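Local atomic coordinates of glutathione-specific gamma-glutamylcyclotransferase (Saccharomyces cerevisiae S288c, PDB entry 5HWK), a protein that catalyses the cleavage of glutathione into 5-oxo-L-proline and a Cys-Gly dipeptide, acting on glutathione but not on other gamma-glutamyl peptides. Residues W9-G14 / T158-G163; G118-E123 / I162-N167. All blocks are in the same frame, centred on the assembly; numbering follows the deposited sequence. Where two conformers were deposited one is given.

Contact 1 of 2, residues W9-G14 / T158-G163; sequences WVLGYG and TSVYIG. With BEZ (benzoic acid), chain C.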
ATOM      1  N   TRP A   9      -3.557  13.717   6.769  1.00 26.04           N
ATOM      2  CA  TRP A   9      -2.440  12.895   6.349  1.00 24.00           C
ATOM      3  C   TRP A   9      -3.027  11.746   5.561  1.00 23.00           C
ATOM      4  O   TRP A   9      -3.987  11.136   5.994  1.00 26.35           O
ATOM      5  CB  TRP A   9      -1.711  12.347   7.571  1.00 26.41           C
ATOM      6  CG  TRP A   9      -0.947  13.486   8.283  1.00 26.84           C
ATOM      7  CD1 TRP A   9      -1.384  14.262   9.333  1.00 30.43           C
ATOM      8  CD2 TRP A   9       0.380  13.960   7.971  1.00 27.66           C
ATOM      9  NE1 TRP A   9      -0.416  15.159   9.673  1.00 30.31           N
ATOM     10  CE2 TRP A   9       0.679  14.994   8.873  1.00 29.68           C
ATOM     11  CE3 TRP A   9       1.338  13.590   7.025  1.00 30.19           C
ATOM     12  CZ2 TRP A   9       1.884  15.671   8.843  1.00 30.97           C
ATOM     13  CZ3 TRP A   9       2.541  14.252   7.011  1.00 32.16           C
ATOM     14  CH2 TRP A   9       2.806  15.280   7.923  1.00 32.66           C
ATOM     15  N   VAL A  10      -2.452  11.505   4.390  1.00 23.33           N
ATOM     16  CA  VAL A  10      -2.932  10.455   3.488  1.00 22.85           C
ATOM     17  C   VAL A  10      -1.799   9.464   3.282  1.00 21.81           C
ATOM     18  O   VAL A  10      -0.714   9.853   2.850  1.00 24.13           O
ATOM     19  CB  VAL A  10      -3.340  11.064   2.135  1.00 25.95           C
ATOM     20  CG1 VAL A  10      -3.772   9.955   1.129  1.00 28.76           C
ATOM     21  CG2 VAL A  10      -4.439  12.075   2.308  1.00 27.96           C
ATOM     22  N   LEU A  11      -2.071   8.170   3.500  1.00 22.93           N
ATOM     23  CA  LEU A  11      -1.079   7.139   3.242  1.00 24.62           C
ATOM     24  C   LEU A  11      -1.048   6.833   1.760  1.00 24.54           C
ATOM     25  O   LEU A  11      -2.092   6.799   1.108  1.00 27.64           O
ATOM     26  CB  LEU A  11      -1.502   5.844   3.930  1.00 27.53           C
ATOM     27  CG  LEU A  11      -1.461   5.767   5.440  1.00 29.39           C
ATOM     28  CD1 LEU A  11      -1.905   4.353   5.877  1.00 31.26           C
ATOM     29  CD2 LEU A  11      -0.071   6.094   5.870  1.00 29.74           C
ATOM     30  N   GLY A  12       0.158   6.672   1.234  1.00 23.42           N
ATOM     31  CA  GLY A  12       0.299   6.111  -0.105  1.00 23.04           C
ATOM     32  C   GLY A  12       1.090   4.820  -0.068  1.00 22.86           C
ATOM     33  O   GLY A  12       2.186   4.773   0.502  1.00 25.23           O
ATOM     34  N   TYR A  13       0.551   3.752  -0.680  1.00 22.25           N
ATOM     35  CA  TYR A  13       1.220   2.458  -0.716  1.00 23.22           C
ATOM     36  C   TYR A  13       1.302   1.918  -2.135  1.00 22.38           C
ATOM     37  O   TYR A  13       1.911   0.867  -2.349  1.00 24.62           O
ATOM     38  CB  TYR A  13       0.548   1.428   0.220  1.00 22.59           C
ATOM     39  CG  TYR A  13      -0.860   1.161  -0.168  1.00 20.66           C
ATOM     40  CD1 TYR A  13      -1.162   0.160  -1.073  1.00 20.79           C
ATOM     41  CD2 TYR A  13      -1.900   1.876   0.381  1.00 21.55           C
ATOM     42  CE1 TYR A  13      -2.425  -0.082  -1.457  1.00 21.49           C
ATOM     43  CE2 TYR A  13      -3.208   1.604   0.025  1.00 21.32           C
ATOM     44  CZ  TYR A  13      -3.472   0.605  -0.902  1.00 20.58           C
ATOM     45  OH  TYR A  13      -4.769   0.330  -1.259  1.00 22.05           O
ATOM     46  N   GLY A  14       0.691   2.596  -3.101  1.00 21.61           N
ATOM     47  CA  GLY A  14       0.665   2.168  -4.500  1.00 22.21           C
ATOM     48  C   GLY A  14       1.020   3.352  -5.361  1.00 23.06           C
ATOM     49  O   GLY A  14       2.077   3.961  -5.133  1.00 24.29           O
ATOM     50  N   THR A 158      -4.662   8.946   9.860  1.00 26.76           N
ATOM     51  CA  THR A 158      -4.424   9.033   8.419  1.00 28.09           C
ATOM     52  C   THR A 158      -5.640   8.535   7.654  1.00 27.73           C
ATOM     53  O   THR A 158      -6.413   7.718   8.137  1.00 32.59           O
ATOM     54  CB  THR A 158      -3.215   8.173   7.968  1.00 30.95           C
ATOM     55  OG1 THR A 158      -3.503   6.770   8.142  1.00 33.49           O
ATOM     56  CG2 THR A 158      -1.961   8.511   8.701  1.00 30.94           C
ATOM     57  N   SER A 159      -5.783   9.027   6.433  1.00 25.09           N
ATOM     58  CA  SER A 159      -6.739   8.501   5.477  0.81 23.24           C
ATOM     59  C   SER A 159      -6.005   7.602   4.504  1.00 22.33           C
ATOM     60  O   SER A 159      -4.838   7.828   4.205  1.00 24.44           O
ATOM     61  CB  SER A 159      -7.402   9.643   4.701  0.81 25.74           C
ATOM     62  OG  SER A 159      -8.256  10.387   5.571  0.81 28.94           O
ATOM     63  N   VAL A 160      -6.680   6.546   4.071  1.00 22.36           N
ATOM     64  CA  VAL A 160      -6.067   5.600   3.134  1.00 21.91           C
ATOM     65  C   VAL A 160      -7.179   5.013   2.288  1.00 21.39           C
ATOM     66  O   VAL A 160      -8.273   4.759   2.769  1.00 23.23           O
ATOM     67  CB  VAL A 160      -5.305   4.526   3.959  1.00 23.55           C
ATOM     68  CG1 VAL A 160      -6.256   3.743   4.889  1.00 25.97           C
ATOM     69  CG2 VAL A 160      -4.508   3.549   3.047  1.00 24.17           C
ATOM     70  N   TYR A 161      -6.881   4.732   1.007  1.00 21.76           N
ATOM     71  CA  TYR A 161      -7.816   4.018   0.126  1.00 21.46           C
ATOM     72  C   TYR A 161      -7.433   2.557   0.073  1.00 22.79           C
ATOM     73  O   TYR A 161      -6.288   2.237  -0.242  1.00 22.71           O
ATOM     74  CB  TYR A 161      -7.747   4.606  -1.289  1.00 22.45           C
ATOM     75  CG  TYR A 161      -8.568   5.845  -1.507  1.00 23.93           C
ATOM     76  CD1 TYR A 161      -9.961   5.771  -1.651  1.00 23.68           C
ATOM     77  CD2 TYR A 161      -7.975   7.107  -1.484  1.00 24.99           C
ATOM     78  CE1 TYR A 161     -10.727   6.917  -1.889  1.00 25.38           C
ATOM     79  CE2 TYR A 161      -8.730   8.255  -1.713  1.00 25.25           C
ATOM     80  CZ  TYR A 161     -10.119   8.154  -1.858  1.00 25.45           C
ATOM     81  OH  TYR A 161     -10.898   9.249  -2.132  1.00 27.92           O
ATOM     82  N   ILE A 162      -8.403   1.680   0.332  1.00 22.41           N
ATOM     83  CA  ILE A 162      -8.183   0.250   0.468  1.00 24.02           C
ATOM     84  C   ILE A 162      -9.213  -0.487  -0.357  1.00 21.83           C
ATOM     85  O   ILE A 162     -10.386  -0.115  -0.352  1.00 24.02           O
ATOM     86  CB  ILE A 162      -8.347  -0.197   1.947  1.00 28.44           C
ATOM     87  CG1 ILE A 162      -7.220   0.439   2.766  1.00 33.93           C
ATOM     88  CG2 ILE A 162      -8.351  -1.743   2.050  1.00 29.45           C
ATOM     89  CD1 ILE A 162      -7.222   0.078   4.229  1.00 36.51           C
ATOM     90  N   GLY A 163      -8.785  -1.552  -1.054  1.00 21.97           N
ATOM     91  CA  GLY A 163      -9.739  -2.541  -1.581  1.00 21.74           C
ATOM     92  C   GLY A 163      -9.947  -3.574  -0.511  1.00 22.70           C
ATOM     93  O   GLY A 163      -9.055  -4.376  -0.273  1.00 23.42           O
TER
HETATM   94  C   BEZ C 301      -2.194   4.332  -2.878  1.00 22.22           C
HETATM   95  O1  BEZ C 301      -1.154   4.619  -3.405  1.00 23.12           O
HETATM   96  O2  BEZ C 301      -2.186   4.251  -1.645  1.00 25.63           O
HETATM   97  C1  BEZ C 301      -3.411   4.001  -3.683  1.00 23.77           C
HETATM   98  C2  BEZ C 301      -4.488   3.444  -3.020  1.00 24.06           C
HETATM   99  C3  BEZ C 301      -5.623   3.055  -3.740  1.00 23.62           C
HETATM  100  C4  BEZ C 301      -5.712   3.304  -5.099  1.00 23.92           C
HETATM  101  C5  BEZ C 301      -4.640   3.905  -5.739  1.00 24.55           C
HETATM  102  C6  BEZ C 301      -3.475   4.254  -5.062  1.00 24.30           C
HETATM  103  O   HOH W   1      -4.227   5.444  -0.012  1.00 30.15           O
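Trp9 and Leu11 grip Ser159 from strand 9-12. Ser159 N donates to Trp9 O at 2.8 Å, and Leu11 N to Ser159 O at 2.9 Å. The strands run the same way at 37°, and a single bridge between Val10 and Ser159 closes the beta barrel of the gamma-glutamylcyclotransferase fold. The tight part lies here. Leu11 CG packs 3.5 Å from Thr158 OG1, whose hydrogen bond goes to Val124 O. Leu11 CB meets Val160 CG2 at 3.9 Å. The Trp9 ring turns away from this seam, is partly exposed and meets the ring of Tyr98.

Past Leu11 the strands part. Water 1 fills in for a direct bond: it donates to Leu11 O and accepts from Tyr161 N. It also donates to O2 of the bound benzoic acid. The carboxylate sits on the turn after the strand, where Tyr13 N donates a hydrogen bond to O2 at 2.9 Å and Gly14 N one to O1 at 2.8 Å. These residues belong to the substrate site inferred by similarity, so the carboxylate probably marks where part of glutathione binds. Tyr13 has CG between its backbone N and carbonyl carbon (chi1 61°), which brings one ring face under O2. The same ring spans the gap: Val160 CG2 touches its edge at CE2, and Tyr13 OH donates to Tyr161 O at 2.6 Å, in the carbonyl plane.

Contact 2 of 2, residues G118-E123 / I162-N167; sequences GYTLHE and IGTIDN. With BEZ (benzoic acid), chain C.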
ATOM      1  N   GLY A 118     -13.730  -0.519  -6.674  1.00 22.51           N
ATOM      2  CA  GLY A 118     -13.735  -1.326  -5.470  1.00 23.24           C
ATOM      3  C   GLY A 118     -12.934  -0.752  -4.311  1.00 24.36           C
ATOM      4  O   GLY A 118     -12.930  -1.346  -3.224  1.00 27.10           O
ATOM      5  N   TYR A 119     -12.288   0.390  -4.468  1.00 22.83           N
ATOM      6  CA  TYR A 119     -11.562   0.996  -3.366  1.00 22.61           C
ATOM      7  C   TYR A 119     -12.503   1.857  -2.547  1.00 23.34           C
ATOM      8  O   TYR A 119     -13.376   2.544  -3.092  1.00 25.30           O
ATOM      9  CB  TYR A 119     -10.406   1.873  -3.865  1.00 22.14           C
ATOM     10  CG  TYR A 119      -9.225   1.096  -4.394  1.00 19.32           C
ATOM     11  CD1 TYR A 119      -8.184   0.675  -3.549  1.00 20.29           C
ATOM     12  CD2 TYR A 119      -9.157   0.738  -5.746  1.00 22.34           C
ATOM     13  CE1 TYR A 119      -7.086  -0.025  -4.046  1.00 20.30           C
ATOM     14  CE2 TYR A 119      -8.052   0.044  -6.254  1.00 21.60           C
ATOM     15  CZ  TYR A 119      -7.032  -0.341  -5.404  1.00 21.38           C
ATOM     16  OH  TYR A 119      -5.970  -1.023  -5.910  1.00 21.09           O
ATOM     17  N   THR A 120     -12.282   1.844  -1.244  1.00 22.21           N
ATOM     18  CA  THR A 120     -13.019   2.695  -0.300  1.00 24.38           C
ATOM     19  C   THR A 120     -12.060   3.466   0.583  1.00 24.26           C
ATOM     20  O   THR A 120     -10.896   3.072   0.797  1.00 23.57           O
ATOM     21  CB  THR A 120     -13.994   1.843   0.538  1.00 26.06           C
ATOM     22  OG1 THR A 120     -13.280   0.737   1.125  1.00 25.85           O
ATOM     23  CG2 THR A 120     -15.144   1.309  -0.333  1.00 26.64           C
ATOM     24  N   LEU A 121     -12.552   4.604   1.067  1.00 26.46           N
ATOM     25  CA  LEU A 121     -11.725   5.521   1.828  1.00 26.86           C
ATOM     26  C   LEU A 121     -11.927   5.212   3.306  1.00 27.18           C
ATOM     27  O   LEU A 121     -13.072   5.118   3.766  1.00 28.94           O
ATOM     28  CB  LEU A 121     -12.194   6.934   1.532  1.00 27.42           C
ATOM     29  CG  LEU A 121     -11.444   8.033   2.260  1.00 28.82           C
ATOM     30  CD1 LEU A 121      -9.961   8.046   1.934  1.00 29.84           C
ATOM     31  CD2 LEU A 121     -12.111   9.364   1.913  1.00 32.65           C
ATOM     32  N   HIS A 122     -10.815   5.062   4.037  1.00 26.95           N
ATOM     33  CA  HIS A 122     -10.838   4.726   5.449  1.00 27.28           C
ATOM     34  C   HIS A 122      -9.974   5.703   6.226  1.00 26.59           C
ATOM     35  O   HIS A 122      -9.008   6.253   5.726  1.00 27.30           O
ATOM     36  CB  HIS A 122     -10.338   3.333   5.695  1.00 28.17           C
ATOM     37  CG  HIS A 122     -11.155   2.296   5.002  1.00 29.72           C
ATOM     38  ND1 HIS A 122     -12.137   1.578   5.644  1.00 32.65           N
ATOM     39  CD2 HIS A 122     -11.191   1.914   3.705  1.00 30.09           C
ATOM     40  CE1 HIS A 122     -12.702   0.748   4.786  1.00 33.72           C
ATOM     41  NE2 HIS A 122     -12.158   0.947   3.600  1.00 32.70           N
ATOM     42  N   GLU A 123     -10.362   5.948   7.475  1.00 28.06           N
ATOM     43  CA  GLU A 123      -9.549   6.734   8.373  1.00 31.09           C
ATOM     44  C   GLU A 123      -9.058   5.813   9.478  1.00 33.35           C
ATOM     45  O   GLU A 123      -9.871   5.103  10.118  1.00 36.12           O
ATOM     46  CB  GLU A 123     -10.387   7.867   8.971  1.00 35.36           C
ATOM     47  CG  GLU A 123     -10.490   9.113   8.109  1.00 46.30           C
ATOM     48  CD  GLU A 123     -11.167   8.914   6.760  1.00 54.86           C
ATOM     49  OE1 GLU A 123     -12.275   8.325   6.692  1.00 56.62           O
ATOM     50  OE2 GLU A 123     -10.578   9.347   5.737  1.00 59.53           O
ATOM     51  N   ILE A 162      -8.403   1.680   0.332  1.00 22.41           N
ATOM     52  CA  ILE A 162      -8.183   0.250   0.468  1.00 24.02           C
ATOM     53  C   ILE A 162      -9.213  -0.487  -0.357  1.00 21.83           C
ATOM     54  O   ILE A 162     -10.386  -0.115  -0.352  1.00 24.02           O
ATOM     55  CB  ILE A 162      -8.347  -0.197   1.947  1.00 28.44           C
ATOM     56  CG1 ILE A 162      -7.220   0.439   2.766  1.00 33.93           C
ATOM     57  CG2 ILE A 162      -8.351  -1.743   2.050  1.00 29.45           C
ATOM     58  CD1 ILE A 162      -7.222   0.078   4.229  1.00 36.51           C
ATOM     59  N   GLY A 163      -8.785  -1.552  -1.054  1.00 21.97           N
ATOM     60  CA  GLY A 163      -9.739  -2.541  -1.581  1.00 21.74           C
ATOM     61  C   GLY A 163      -9.947  -3.574  -0.511  1.00 22.70           C
ATOM     62  O   GLY A 163      -9.055  -4.376  -0.273  1.00 23.42           O
ATOM     63  N   THR A 164     -11.062  -3.510   0.215  1.00 24.21           N
ATOM     64  CA  THR A 164     -11.218  -4.431   1.331  1.00 25.43           C
ATOM     65  C   THR A 164     -11.541  -5.843   0.812  1.00 24.96           C
ATOM     66  O   THR A 164     -11.894  -6.056  -0.375  1.00 24.29           O
ATOM     67  CB  THR A 164     -12.367  -4.011   2.239  1.00 27.97           C
ATOM     68  OG1 THR A 164     -13.572  -4.174   1.500  1.00 31.53           O
ATOM     69  CG2 THR A 164     -12.235  -2.557   2.728  1.00 28.86           C
ATOM     70  N   ILE A 165     -11.487  -6.809   1.741  1.00 27.87           N
ATOM     71  CA  ILE A 165     -11.735  -8.200   1.385  1.00 30.93           C
ATOM     72  C   ILE A 165     -13.117  -8.452   0.782  1.00 29.40           C
ATOM     73  O   ILE A 165     -13.289  -9.412   0.009  1.00 31.54           O
ATOM     74  CB  ILE A 165     -11.365  -9.161   2.527  1.00 34.23           C
ATOM     75  CG1 ILE A 165     -12.395  -9.052   3.661  1.00 36.33           C
ATOM     76  CG2 ILE A 165      -9.932  -8.890   3.007  1.00 36.94           C
ATOM     77  CD1 ILE A 165     -12.127  -9.959   4.869  1.00 37.68           C
ATOM     78  N   ASP A 166     -14.089  -7.588   1.031  1.00 30.01           N
ATOM     79  CA  ASP A 166     -15.448  -7.795   0.534  1.00 32.90           C
ATOM     80  C   ASP A 166     -15.717  -7.102  -0.794  1.00 29.20           C
ATOM     81  O   ASP A 166     -16.806  -7.260  -1.374  1.00 31.10           O
ATOM     82  CB  ASP A 166     -16.461  -7.310   1.574  1.00 38.18           C
ATOM     83  CG  ASP A 166     -16.164  -5.906   2.049  1.00 48.84           C
ATOM     84  OD1 ASP A 166     -16.378  -4.977   1.235  1.00 53.94           O
ATOM     85  OD2 ASP A 166     -15.691  -5.722   3.198  1.00 56.70           O
ATOM     86  N   ASN A 167     -14.764  -6.334  -1.304  1.00 25.40           N
ATOM     87  CA  ASN A 167     -15.072  -5.515  -2.470  1.00 25.37           C
ATOM     88  C   ASN A 167     -15.112  -6.398  -3.726  1.00 24.56           C
ATOM     89  O   ASN A 167     -14.440  -7.427  -3.796  1.00 24.14           O
ATOM     90  CB  ASN A 167     -14.097  -4.307  -2.527  1.00 25.01           C
ATOM     91  CG  ASN A 167     -12.885  -4.528  -3.425  1.00 23.28           C
ATOM     92  OD1 ASN A 167     -12.962  -4.307  -4.640  1.00 23.21           O
ATOM     93  ND2 ASN A 167     -11.775  -4.938  -2.838  1.00 23.94           N
TER
HETATM   94  C   BEZ C 301      -2.194   4.332  -2.878  1.00 22.22           C
HETATM   95  O1  BEZ C 301      -1.154   4.619  -3.405  1.00 23.12           O
HETATM   96  O2  BEZ C 301      -2.186   4.251  -1.645  1.00 25.63           O
HETATM   97  C1  BEZ C 301      -3.411   4.001  -3.683  1.00 23.77           C
HETATM   98  C2  BEZ C 301      -4.488   3.444  -3.020  1.00 24.06           C
HETATM   99  C3  BEZ C 301      -5.623   3.055  -3.740  1.00 23.62           C
HETATM  100  C4  BEZ C 301      -5.712   3.304  -5.099  1.00 23.92           C
HETATM  101  C5  BEZ C 301      -4.640   3.905  -5.739  1.00 24.55           C
HETATM  102  C6  BEZ C 301      -3.475   4.254  -5.062  1.00 24.30           C
HETATM  103  O   HOH W   2     -13.153  -1.637  -0.524  1.00 25.27           O
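Tyr119 holds CG anti to its carbonyl carbon (chi1 -74°), laying ring atom CD1 3.4 Å from Gly163 N. Thr120 has OG1 between its backbone N and carbonyl carbon (chi1 52°), where it accepts a bond from His122 NE2 at 2.7 Å. Thr120 and Ile162 form an antiparallel hydrogen-bonded pair, N to O both ways at 2.9 Å. His122 NE2 also lies against Thr164 CG2. Four atoms hold water 2: it donates to Gly118 O and Ile162 O and accepts from Thr164 N and Thr120 OG1. A type I turn follows from Thr164 to Asn167, and Asn167 ND2 ties it with a hydrogen bond to Thr164 O at 2.7 Å. Asn167 OD1 presses on Gly118 CA at 3.2 Å, a place with no room for a side chain. One Tyr119 face meets the C3 and C4 end of the benzoic acid, the rings steeply inclined; C4 lies 3.7 Å above the Tyr119 ring plane, over its centre. With an alanine in place of Tyr119, the benzoic acid would probably lose this wall and Ala57 O its hydrogen bond from the phenol. Strand 119-129 runs between strands 26-33 and 154-163, and strand 54-61 meets Tyr119 through Val56 and Ile162 through Thr58.

How the contacts relate
The centres of contacts 1 and 2 lie about 10 Å apart. Both use strand 154-163, and they share Ile162 and Gly163. Along the chain the order is 9-14, 118-123, 158-163, 162-167. Strand 154-163 pairs with strand 8-12 on one side and strand 119-129 on the other. A probable backbone hydrogen bond between Val160 and His122 joins the contacts. Tyr13 OH also packs on Tyr119 CE1. Strand 154-163 thus ties the Tyr13 loop and Tyr119, two walls of one benzoic acid pocket that probably takes the substrate, to the same sheet. The side chain of Tyr119 is about 4 Å from that of Glu115, the proton acceptor by similarity.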